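Local coordinates for protein aldehyde dehydrogenase (Listeria monocytogenes, PDB 3K9D) that probably oxidises an aldehyde or oxo group with NAD or NADP as electron acceptor, at residues A44-A55 and K70-K79; I116-I126 and A147-I158. All blocks are in the same frame, centred on the assembly; numbering follows the deposited sequence.

Contact 1 of 2, residues A44-A55 and K70-K79; sequences ADAGYGAREKLA and KVIKNVFASK
Tyr48 reaches across to helix 67-85 and lays one face of its ring under the bent chain of Lys79. The ring leaves its helix with CG anti to the backbone N (chi1 -176°), which carries it out over the neighbouring helix; Lys79 CG lies 4.0 Å from the Tyr48 ring centroid, a CH-pi contact. Arg51 covers the opposite face, its NH1 above the ring centre, leaving the tyrosine sandwiched between the lysine chain and the guanidinium. Arg51 NH1 also donates to Tyr48 O at 2.8 Å, coming from above the carbonyl plane, while Arg51 N reaches that oxygen from the other face. Beyond the ring, Lys79 NZ makes a long and probably weak salt bridge of 3.7 Å with Asp45 OD1; NZ has no closer polar partner in the model, and Lys41 holds the other carboxylate oxygen.

Along the extended arginine, the methylenes rest on two valines: Arg51 CD meets Val75 CG2 at 3.6 Å, and Arg51 CG packs on Val71 CG1. Val71 CG2 packs on Ala55 CB, also at 3.6 Å. The single hydrogen bond between the segments runs from Asn74 ND2 to Arg51 O at 3.2 Å, nearly straight (169°) and on a lone pair in the carbonyl plane, although that oxygen already accepts from Ala55 N. The other end of the amide, OD1, bonds to Thr122, which fixes its flip. Ser78 turns its hydroxyl back to Asn74 O, leaving Ser78 CB against Ala44 O at 3.5 Å.

Helices 33-49 and 51-62, with the break at Ala50, pack against helix 67-85 as a consecutive helical layer in the N-terminal part of the aldehyde dehydrogenase fold, segment 70-79 running nearly antiparallel to 44-49. Behind them lie helix 148-164, touched by Ala46 and Ala50, and helix 121-134, touched by Ala44 and Leu54.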
loop_
_atom_site.group_PDB
_atom_site.type_symbol
_atom_site.label_atom_id
_atom_site.label_comp_id
_atom_site.label_asym_id
_atom_site.label_seq_id
_atom_site.Cartn_x
_atom_site.Cartn_y
_atom_site.Cartn_z
ATOM N N ALA A 44 2.791 -4.675 -26.039
ATOM C CA ALA A 44 4.222 -4.430 -26.119
ATOM C C ALA A 44 4.668 -4.264 -27.568
ATOM O O ALA A 44 5.439 -3.351 -27.879
ATOM C CB ALA A 44 4.991 -5.553 -25.450
ATOM N N ASP A 45 4.177 -5.113 -28.439
ATOM C CA ASP A 45 4.495 -5.035 -29.842
ATOM C C ASP A 45 3.990 -3.762 -30.458
ATOM O O ASP A 45 4.736 -3.094 -31.112
ATOM C CB ASP A 45 4.014 -6.243 -30.600
ATOM C CG ASP A 45 4.812 -7.445 -30.318
ATOM O OD1 ASP A 45 5.875 -7.348 -29.763
ATOM O OD2 ASP A 45 4.348 -8.515 -30.649
ATOM N N ALA A 46 2.740 -3.418 -30.228
ATOM C CA ALA A 46 2.161 -2.167 -30.736
ATOM C C ALA A 46 2.868 -0.909 -30.224
ATOM O O ALA A 46 3.076 0.032 -30.989
ATOM C CB ALA A 46 0.684 -2.096 -30.439
ATOM N N GLY A 47 3.234 -0.909 -28.943
ATOM C CA GLY A 47 3.992 0.180 -28.334
ATOM C C GLY A 47 5.359 0.362 -28.977
ATOM O O GLY A 47 5.723 1.479 -29.366
ATOM N N TYR A 48 6.101 -0.742 -29.087
ATOM C CA TYR A 48 7.405 -0.774 -29.746
ATOM C C TYR A 48 7.335 -0.314 -31.193
ATOM O O TYR A 48 8.154 0.478 -31.610
ATOM C CB TYR A 48 8.037 -2.174 -29.650
ATOM C CG TYR A 48 9.436 -2.273 -30.239
ATOM C CD1 TYR A 48 10.523 -1.631 -29.638
ATOM C CD2 TYR A 48 9.669 -3.020 -31.399
ATOM C CE1 TYR A 48 11.804 -1.729 -30.182
ATOM C CE2 TYR A 48 10.943 -3.129 -31.948
ATOM C CZ TYR A 48 12.004 -2.479 -31.336
ATOM O OH TYR A 48 13.258 -2.584 -31.885
ATOM N N GLY A 49 6.331 -0.771 -31.936
ATOM C CA GLY A 49 6.204 -0.443 -33.361
ATOM C C GLY A 49 5.916 1.028 -33.591
ATOM O O GLY A 49 6.379 1.603 -34.565
ATOM N N ALA A 50 5.169 1.637 -32.672
ATOM C CA ALA A 50 4.838 3.059 -32.730
ATOM C C ALA A 50 5.861 3.968 -32.018
ATOM O O ALA A 50 5.593 5.156 -31.796
ATOM C CB ALA A 50 3.435 3.287 -32.152
ATOM N N ARG A 51 7.029 3.429 -31.681
ATOM C CA ARG A 51 8.051 4.187 -30.927
ATOM C C ARG A 51 8.422 5.580 -31.481
ATOM O O ARG A 51 8.491 6.545 -30.725
ATOM C CB ARG A 51 9.322 3.351 -30.682
ATOM C CG ARG A 51 10.151 2.988 -31.922
ATOM C CD ARG A 51 11.154 1.901 -31.564
ATOM N NE ARG A 51 11.881 1.348 -32.711
ATOM C CZ ARG A 51 11.436 0.376 -33.504
ATOM N NH1 ARG A 51 10.230 -0.157 -33.324
ATOM N NH2 ARG A 51 12.189 -0.042 -34.515
ATOM N N GLU A 52 8.617 5.676 -32.793
ATOM C CA GLU A 52 8.978 6.929 -33.436
ATOM C C GLU A 52 7.799 7.894 -33.513
ATOM O O GLU A 52 7.942 9.070 -33.184
ATOM C CB GLU A 52 9.546 6.650 -34.836
ATOM C CG GLU A 52 10.838 5.824 -34.812
ATOM C CD GLU A 52 12.097 6.675 -34.651
ATOM O OE1 GLU A 52 11.993 7.919 -34.641
ATOM O OE2 GLU A 52 13.196 6.093 -34.555
ATOM N N LYS A 53 6.650 7.377 -33.957
ATOM C CA LYS A 53 5.391 8.115 -34.034
ATOM C C LYS A 53 5.009 8.834 -32.744
ATOM O O LYS A 53 4.712 10.031 -32.758
ATOM C CB LYS A 53 4.248 7.180 -34.459
ATOM C CG LYS A 53 2.896 7.867 -34.462
ATOM C CD LYS A 53 1.837 7.099 -35.216
ATOM C CE LYS A 53 0.652 8.000 -35.484
ATOM N NZ LYS A 53 -0.542 7.230 -35.919
ATOM N N LEU A 54 5.028 8.085 -31.646
ATOM C CA LEU A 54 4.584 8.574 -30.347
ATOM C C LEU A 54 5.590 9.523 -29.706
ATOM O O LEU A 54 5.196 10.545 -29.144
ATOM C CB LEU A 54 4.273 7.394 -29.426
ATOM C CG LEU A 54 3.119 6.519 -29.923
ATOM C CD1 LEU A 54 2.998 5.273 -29.059
ATOM C CD2 LEU A 54 1.794 7.329 -29.970
ATOM N N ALA A 55 6.881 9.187 -29.802
ATOM C CA ALA A 55 7.972 10.089 -29.384
ATOM C C ALA A 55 7.887 11.449 -30.073
ATOM O O ALA A 55 7.987 12.473 -29.403
ATOM C CB ALA A 55 9.328 9.459 -29.662
ATOM N N LYS A 70 13.194 10.212 -26.424
ATOM C CA LYS A 70 11.816 9.733 -26.222
ATOM C C LYS A 70 11.517 8.415 -26.955
ATOM O O LYS A 70 10.648 7.654 -26.522
ATOM C CB LYS A 70 10.805 10.802 -26.651
ATOM C CG LYS A 70 10.375 11.758 -25.560
ATOM C CD LYS A 70 10.027 13.125 -26.137
ATOM C CE LYS A 70 9.000 13.857 -25.275
ATOM N NZ LYS A 70 9.382 13.861 -23.807
ATOM N N VAL A 71 12.224 8.153 -28.062
ATOM C CA VAL A 71 12.123 6.858 -28.767
ATOM C C VAL A 71 12.673 5.743 -27.873
ATOM O O VAL A 71 12.036 4.705 -27.712
ATOM C CB VAL A 71 12.817 6.851 -30.167
ATOM C CG1 VAL A 71 12.834 5.447 -30.790
ATOM C CG2 VAL A 71 12.154 7.809 -31.123
ATOM N N ILE A 72 13.839 5.974 -27.278
ATOM C CA ILE A 72 14.442 5.061 -26.290
ATOM C C ILE A 72 13.501 4.789 -25.087
ATOM O O ILE A 72 13.386 3.648 -24.622
ATOM C CB ILE A 72 15.834 5.600 -25.821
ATOM C CG1 ILE A 72 16.835 5.600 -26.991
ATOM C CG2 ILE A 72 16.414 4.779 -24.668
ATOM C CD1 ILE A 72 17.979 6.579 -26.801
ATOM N N LYS A 73 12.802 5.827 -24.632
ATOM C CA LYS A 73 11.862 5.702 -23.498
ATOM C C LYS A 73 10.672 4.858 -23.894
ATOM O O LYS A 73 10.134 4.098 -23.085
ATOM C CB LYS A 73 11.384 7.070 -23.047
ATOM C CG LYS A 73 12.447 7.897 -22.364
ATOM C CD LYS A 73 12.078 9.364 -22.374
ATOM C CE LYS A 73 10.981 9.656 -21.391
ATOM N NZ LYS A 73 10.698 11.108 -21.283
ATOM N N ASN A 74 10.272 5.001 -25.150
ATOM C CA ASN A 74 9.205 4.190 -25.716
ATOM C C ASN A 74 9.617 2.745 -25.892
ATOM O O ASN A 74 8.806 1.848 -25.645
ATOM C CB ASN A 74 8.681 4.808 -27.004
ATOM C CG ASN A 74 7.649 5.882 -26.746
ATOM O OD1 ASN A 74 7.125 5.993 -25.648
ATOM N ND2 ASN A 74 7.325 6.661 -27.771
ATOM N N VAL A 75 10.888 2.530 -26.270
ATOM C CA VAL A 75 11.518 1.197 -26.329
ATOM C C VAL A 75 11.605 0.548 -24.944
ATOM O O VAL A 75 11.316 -0.647 -24.785
ATOM C CB VAL A 75 12.953 1.254 -26.990
ATOM C CG1 VAL A 75 13.725 -0.053 -26.817
ATOM C CG2 VAL A 75 12.848 1.575 -28.461
ATOM N N PHE A 76 12.044 1.333 -23.967
ATOM C CA PHE A 76 12.158 0.878 -22.591
ATOM C C PHE A 76 10.792 0.437 -22.059
ATOM O O PHE A 76 10.644 -0.696 -21.625
ATOM C CB PHE A 76 12.784 1.961 -21.695
ATOM C CG PHE A 76 12.754 1.621 -20.238
ATOM C CD1 PHE A 76 13.663 0.715 -19.710
ATOM C CD2 PHE A 76 11.815 2.208 -19.393
ATOM C CE1 PHE A 76 13.620 0.379 -18.367
ATOM C CE2 PHE A 76 11.773 1.885 -18.052
ATOM C CZ PHE A 76 12.671 0.968 -17.538
ATOM N N ALA A 77 9.805 1.332 -22.139
ATOM C CA ALA A 77 8.427 1.077 -21.704
ATOM C C ALA A 77 7.748 -0.130 -22.354
ATOM O O ALA A 77 6.886 -0.762 -21.738
ATOM C CB ALA A 77 7.602 2.281 -21.951
ATOM N N SER A 78 8.112 -0.422 -23.601
ATOM C CA SER A 78 7.549 -1.559 -24.321
ATOM C C SER A 78 8.441 -2.800 -24.153
ATOM O O SER A 78 8.089 -3.705 -23.389
ATOM C CB SER A 78 7.226 -1.216 -25.792
ATOM O OG SER A 78 8.364 -0.767 -26.514
ATOM N N LYS A 79 9.610 -2.816 -24.797
ATOM C CA LYS A 79 10.472 -4.013 -24.821
ATOM C C LYS A 79 11.059 -4.430 -23.476
ATOM O O LYS A 79 11.053 -5.614 -23.146
ATOM C CB LYS A 79 11.594 -3.878 -25.865
ATOM C CG LYS A 79 11.158 -4.177 -27.282
ATOM C CD LYS A 79 11.037 -5.680 -27.559
ATOM C CE LYS A 79 9.825 -5.995 -28.430
ATOM N NZ LYS A 79 8.547 -5.849 -27.653
#

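Contact 2 of 2, residues I116-I126 and A147-I158; sequences IPSTNPTSTVI and ALKAILETVRII
Val125 enters helix 148-164 as a knob, its side chain seated in the hole formed by Ile151, Thr154, Val155 and Ile158. Its two methyls divide the work. Val125 CG1, anti to the backbone N (chi1 169°), is met by Thr154 CG2 at 3.7 Å, by Val155 CG2 and by Ile158 CD1, whereas Val125 CG2 turns to Ile151 CG2 at 3.6 Å. Ile126 adds its CG1 against Thr154 CG2, the two side chains crossing at about a right angle.

Nearer the start of both helices the apolar packing continues through Ile151. Ile151 CD1 comes to 3.6 Å from Ile116 CG2, the two isoleucines sliding past each other in opposite directions, and Ile151 CG1 lies 3.8 Å from Pro121 CB. Pro121, in the first turn of its helix, also presses CB on Ala147 CB.

Strand 102-116 has a parallel neighbour in the sheet, strand 138-143, which leads into helix 148-164. Helix 121-134 thus forms the link of a right-handed beta-alpha-beta crossover, as in a Rossmann-type domain, and the segments 121-126 and 148-158 run alongside at 31°, their axes 9.0 Å apart at closest approach. Ile151 and Val155 also touch strand 138-143, through Pro143 and Phe141.

No hydrogen bond crosses between the segments; the side-chain bonds that are made stay within a helix or go to other elements. Thr154 OG1 donates to Ala150 O at 2.6 Å, a carbonyl that Thr154 N reaches from the opposite face of its plane. With its hydroxyl occupied in this way, Thr154 OG1 still lies only 3.2 Å from Thr122 CG2, a close approach to a methyl.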
loop_
_atom_site.group_PDB
_atom_site.type_symbol
_atom_site.label_atom_id
_atom_site.label_comp_id
_atom_site.label_asym_id
_atom_site.label_seq_id
_atom_site.Cartn_x
_atom_site.Cartn_y
_atom_site.Cartn_z
ATOM N N ILE A 116 -1.055 10.392 -15.841
ATOM C CA ILE A 116 0.069 10.509 -16.806
ATOM C C ILE A 116 0.637 11.935 -16.886
ATOM O O ILE A 116 -0.076 12.854 -17.286
ATOM C CB ILE A 116 -0.382 10.103 -18.239
ATOM C CG1 ILE A 116 -1.028 8.719 -18.240
ATOM C CG2 ILE A 116 0.789 10.178 -19.225
ATOM C CD1 ILE A 116 -0.125 7.630 -17.709
ATOM N N PRO A 117 1.929 12.113 -16.551
ATOM C CA PRO A 117 2.535 13.442 -16.621
ATOM C C PRO A 117 2.926 13.804 -18.070
ATOM O O PRO A 117 3.123 12.911 -18.903
ATOM C CB PRO A 117 3.783 13.291 -15.749
ATOM C CG PRO A 117 4.210 11.857 -15.978
ATOM C CD PRO A 117 2.905 11.084 -16.130
ATOM N N SER A 118 3.042 15.097 -18.362
ATOM C CA SER A 118 3.448 15.555 -19.705
ATOM C C SER A 118 4.940 15.338 -19.987
ATOM O O SER A 118 5.374 15.449 -21.134
ATOM C CB SER A 118 3.094 17.031 -19.923
ATOM O OG SER A 118 3.752 17.869 -18.971
ATOM N N THR A 119 5.710 15.028 -18.943
ATOM C CA THR A 119 7.161 14.851 -19.053
ATOM C C THR A 119 7.530 13.506 -19.689
ATOM O O THR A 119 8.384 13.451 -20.576
ATOM C CB THR A 119 7.860 15.035 -17.679
ATOM O OG1 THR A 119 7.292 14.132 -16.720
ATOM C CG2 THR A 119 7.692 16.477 -17.177
ATOM N N ASN A 120 6.863 12.429 -19.259
ATOM C CA ASN A 120 7.092 11.089 -19.823
ATOM C C ASN A 120 5.810 10.436 -20.387
ATOM O O ASN A 120 5.516 9.291 -20.045
ATOM C CB ASN A 120 7.739 10.152 -18.769
ATOM C CG ASN A 120 9.019 10.727 -18.136
ATOM O OD1 ASN A 120 9.877 11.274 -18.818
ATOM N ND2 ASN A 120 9.163 10.546 -16.820
ATOM N N PRO A 121 5.082 11.120 -21.303
ATOM C CA PRO A 121 3.655 10.782 -21.501
ATOM C C PRO A 121 3.306 9.479 -22.214
ATOM O O PRO A 121 2.450 8.745 -21.733
ATOM C CB PRO A 121 3.112 11.970 -22.296
ATOM C CG PRO A 121 4.304 12.552 -22.999
ATOM C CD PRO A 121 5.531 12.186 -22.223
ATOM N N THR A 122 3.963 9.188 -23.334
ATOM C CA THR A 122 3.656 7.999 -24.122
ATOM C C THR A 122 4.279 6.756 -23.503
ATOM O O THR A 122 3.643 5.703 -23.454
ATOM C CB THR A 122 4.102 8.152 -25.605
ATOM O OG1 THR A 122 5.519 8.377 -25.660
ATOM C CG2 THR A 122 3.370 9.319 -26.249
ATOM N N SER A 123 5.510 6.896 -23.021
ATOM C CA SER A 123 6.236 5.816 -22.347
ATOM C C SER A 123 5.540 5.363 -21.047
ATOM O O SER A 123 5.507 4.172 -20.722
ATOM C CB SER A 123 7.695 6.217 -22.070
ATOM O OG SER A 123 7.789 7.451 -21.368
ATOM N N THR A 124 4.965 6.311 -20.321
ATOM C CA THR A 124 4.254 5.979 -19.077
ATOM C C THR A 124 2.950 5.205 -19.357
ATOM O O THR A 124 2.650 4.221 -18.664
ATOM C CB THR A 124 4.004 7.232 -18.178
ATOM O OG1 THR A 124 5.247 7.906 -17.921
ATOM C CG2 THR A 124 3.398 6.841 -16.844
ATOM N N VAL A 125 2.198 5.636 -20.371
ATOM C CA VAL A 125 0.986 4.921 -20.793
ATOM C C VAL A 125 1.284 3.472 -21.164
ATOM O O VAL A 125 0.626 2.555 -20.669
ATOM C CB VAL A 125 0.251 5.626 -21.959
ATOM C CG1 VAL A 125 -0.854 4.723 -22.549
ATOM C CG2 VAL A 125 -0.353 6.933 -21.500
ATOM N N ILE A 126 2.288 3.268 -22.008
ATOM C CA ILE A 126 2.639 1.921 -22.487
ATOM C C ILE A 126 2.937 1.024 -21.300
ATOM O O ILE A 126 2.379 -0.058 -21.189
ATOM C CB ILE A 126 3.829 1.949 -23.495
ATOM C CG1 ILE A 126 3.366 2.511 -24.835
ATOM C CG2 ILE A 126 4.410 0.551 -23.707
ATOM C CD1 ILE A 126 4.505 3.044 -25.751
ATOM N N ALA A 147 -0.239 17.130 -23.060
ATOM C CA ALA A 147 0.156 15.939 -23.804
ATOM C C ALA A 147 -1.054 15.120 -24.250
ATOM O O ALA A 147 -0.915 13.934 -24.544
ATOM C CB ALA A 147 1.105 15.084 -22.969
ATOM N N LEU A 148 -2.224 15.759 -24.317
ATOM C CA LEU A 148 -3.498 15.066 -24.560
ATOM C C LEU A 148 -3.484 14.200 -25.822
ATOM O O LEU A 148 -3.758 13.002 -25.751
ATOM C CB LEU A 148 -4.665 16.064 -24.601
ATOM C CG LEU A 148 -6.086 15.550 -24.902
ATOM C CD1 LEU A 148 -6.560 14.607 -23.814
ATOM C CD2 LEU A 148 -7.062 16.708 -25.034
ATOM N N LYS A 149 -3.123 14.811 -26.950
ATOM C CA LYS A 149 -3.147 14.164 -28.257
ATOM C C LYS A 149 -2.233 12.935 -28.362
ATOM O O LYS A 149 -2.641 11.896 -28.887
ATOM C CB LYS A 149 -2.813 15.189 -29.343
ATOM C CG LYS A 149 -3.996 16.079 -29.746
ATOM C CD LYS A 149 -3.498 17.372 -30.386
ATOM C CE LYS A 149 -4.409 17.846 -31.502
ATOM N NZ LYS A 149 -3.868 19.091 -32.117
ATOM N N ALA A 150 -1.020 13.067 -27.845
ATOM C CA ALA A 150 -0.024 11.994 -27.838
ATOM C C ALA A 150 -0.447 10.826 -26.947
ATOM O O ALA A 150 -0.251 9.656 -27.299
ATOM C CB ALA A 150 1.335 12.550 -27.395
ATOM N N ILE A 151 -1.045 11.151 -25.800
ATOM C CA ILE A 151 -1.527 10.140 -24.859
ATOM C C ILE A 151 -2.702 9.383 -25.459
ATOM O O ILE A 151 -2.677 8.167 -25.486
ATOM C CB ILE A 151 -1.880 10.730 -23.477
ATOM C CG1 ILE A 151 -0.615 11.267 -22.790
ATOM C CG2 ILE A 151 -2.449 9.665 -22.565
ATOM C CD1 ILE A 151 -0.904 12.230 -21.684
ATOM N N LEU A 152 -3.690 10.122 -25.959
ATOM C CA LEU A 152 -4.857 9.559 -26.628
ATOM C C LEU A 152 -4.476 8.639 -27.766
ATOM O O LEU A 152 -5.038 7.557 -27.878
ATOM C CB LEU A 152 -5.800 10.662 -27.133
ATOM C CG LEU A 152 -6.745 11.356 -26.149
ATOM C CD1 LEU A 152 -7.576 12.378 -26.891
ATOM C CD2 LEU A 152 -7.643 10.322 -25.472
ATOM N N GLU A 153 -3.498 9.051 -28.577
ATOM C CA GLU A 153 -3.030 8.225 -29.698
ATOM C C GLU A 153 -2.251 6.972 -29.274
ATOM O O GLU A 153 -2.427 5.922 -29.883
ATOM C CB GLU A 153 -2.275 9.064 -30.747
ATOM C CG GLU A 153 -1.661 8.271 -31.908
ATOM C CD GLU A 153 -2.693 7.687 -32.875
ATOM O OE1 GLU A 153 -3.909 7.844 -32.661
ATOM O OE2 GLU A 153 -2.275 7.065 -33.864
ATOM N N THR A 154 -1.433 7.077 -28.224
ATOM C CA THR A 154 -0.833 5.902 -27.544
ATOM C C THR A 154 -1.904 4.927 -27.045
ATOM O O THR A 154 -1.798 3.712 -27.249
ATOM C CB THR A 154 0.015 6.309 -26.309
ATOM O OG1 THR A 154 0.881 7.393 -26.650
ATOM C CG2 THR A 154 0.845 5.135 -25.788
ATOM N N VAL A 155 -2.926 5.476 -26.388
ATOM C CA VAL A 155 -4.041 4.681 -25.899
ATOM C C VAL A 155 -4.787 4.025 -27.058
ATOM O O VAL A 155 -5.032 2.822 -27.019
ATOM C CB VAL A 155 -4.999 5.505 -24.987
ATOM C CG1 VAL A 155 -6.321 4.743 -24.739
ATOM C CG2 VAL A 155 -4.312 5.828 -23.678
ATOM N N ARG A 156 -5.102 4.800 -28.095
ATOM C CA ARG A 156 -5.769 4.267 -29.291
ATOM C C ARG A 156 -5.009 3.086 -29.911
ATOM O O ARG A 156 -5.612 2.049 -30.225
ATOM C CB ARG A 156 -5.958 5.370 -30.335
ATOM C CG ARG A 156 -6.968 5.008 -31.444
ATOM C CD ARG A 156 -6.838 5.909 -32.654
ATOM N NE ARG A 156 -5.538 5.776 -33.322
ATOM C CZ ARG A 156 -5.250 4.883 -34.265
ATOM N NH1 ARG A 156 -6.173 4.016 -34.680
ATOM N NH2 ARG A 156 -4.036 4.857 -34.805
ATOM N N ILE A 157 -3.690 3.247 -30.057
ATOM C CA ILE A 157 -2.822 2.244 -30.697
ATOM C C ILE A 157 -2.710 0.934 -29.907
ATOM O O ILE A 157 -2.912 -0.142 -30.467
ATOM C CB ILE A 157 -1.406 2.819 -31.027
ATOM C CG1 ILE A 157 -1.481 3.740 -32.251
ATOM C CG2 ILE A 157 -0.380 1.704 -31.279
ATOM C CD1 ILE A 157 -0.199 4.522 -32.517
ATOM N N ILE A 158 -2.402 1.014 -28.616
ATOM C CA ILE A 158 -2.169 -0.211 -27.837
ATOM C C ILE A 158 -3.477 -0.946 -27.496
ATOM O O ILE A 158 -3.472 -2.157 -27.283
ATOM C CB ILE A 158 -1.257 0.039 -26.590
ATOM C CG1 ILE A 158 -1.978 0.875 -25.538
ATOM C CG2 ILE A 158 0.102 0.677 -27.027
ATOM C CD1 ILE A 158 -1.102 1.269 -24.358
#

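Contact 2 is wholly buried and almost purely aliphatic, a helix pair packed close to the sheet, whereas contact 1 is partly buried and mixes methyl packing with a ring sandwich, a side-chain-to-backbone bond and a long salt bridge between partly exposed residues. The two hold different helices, yet their centres are only 11 Å apart, and polar groups bridge them. Lys73 NZ probably donates to Asn120 OD1 at 2.6 Å, and Lys53 NZ forms a salt bridge with Glu153 OE2 at 2.7 Å. Packing joins them too, since Leu54 touches both Thr122 and Thr154. The helices of contact 1 thus pack on those of contact 2, which in turn rest on strand 138-143.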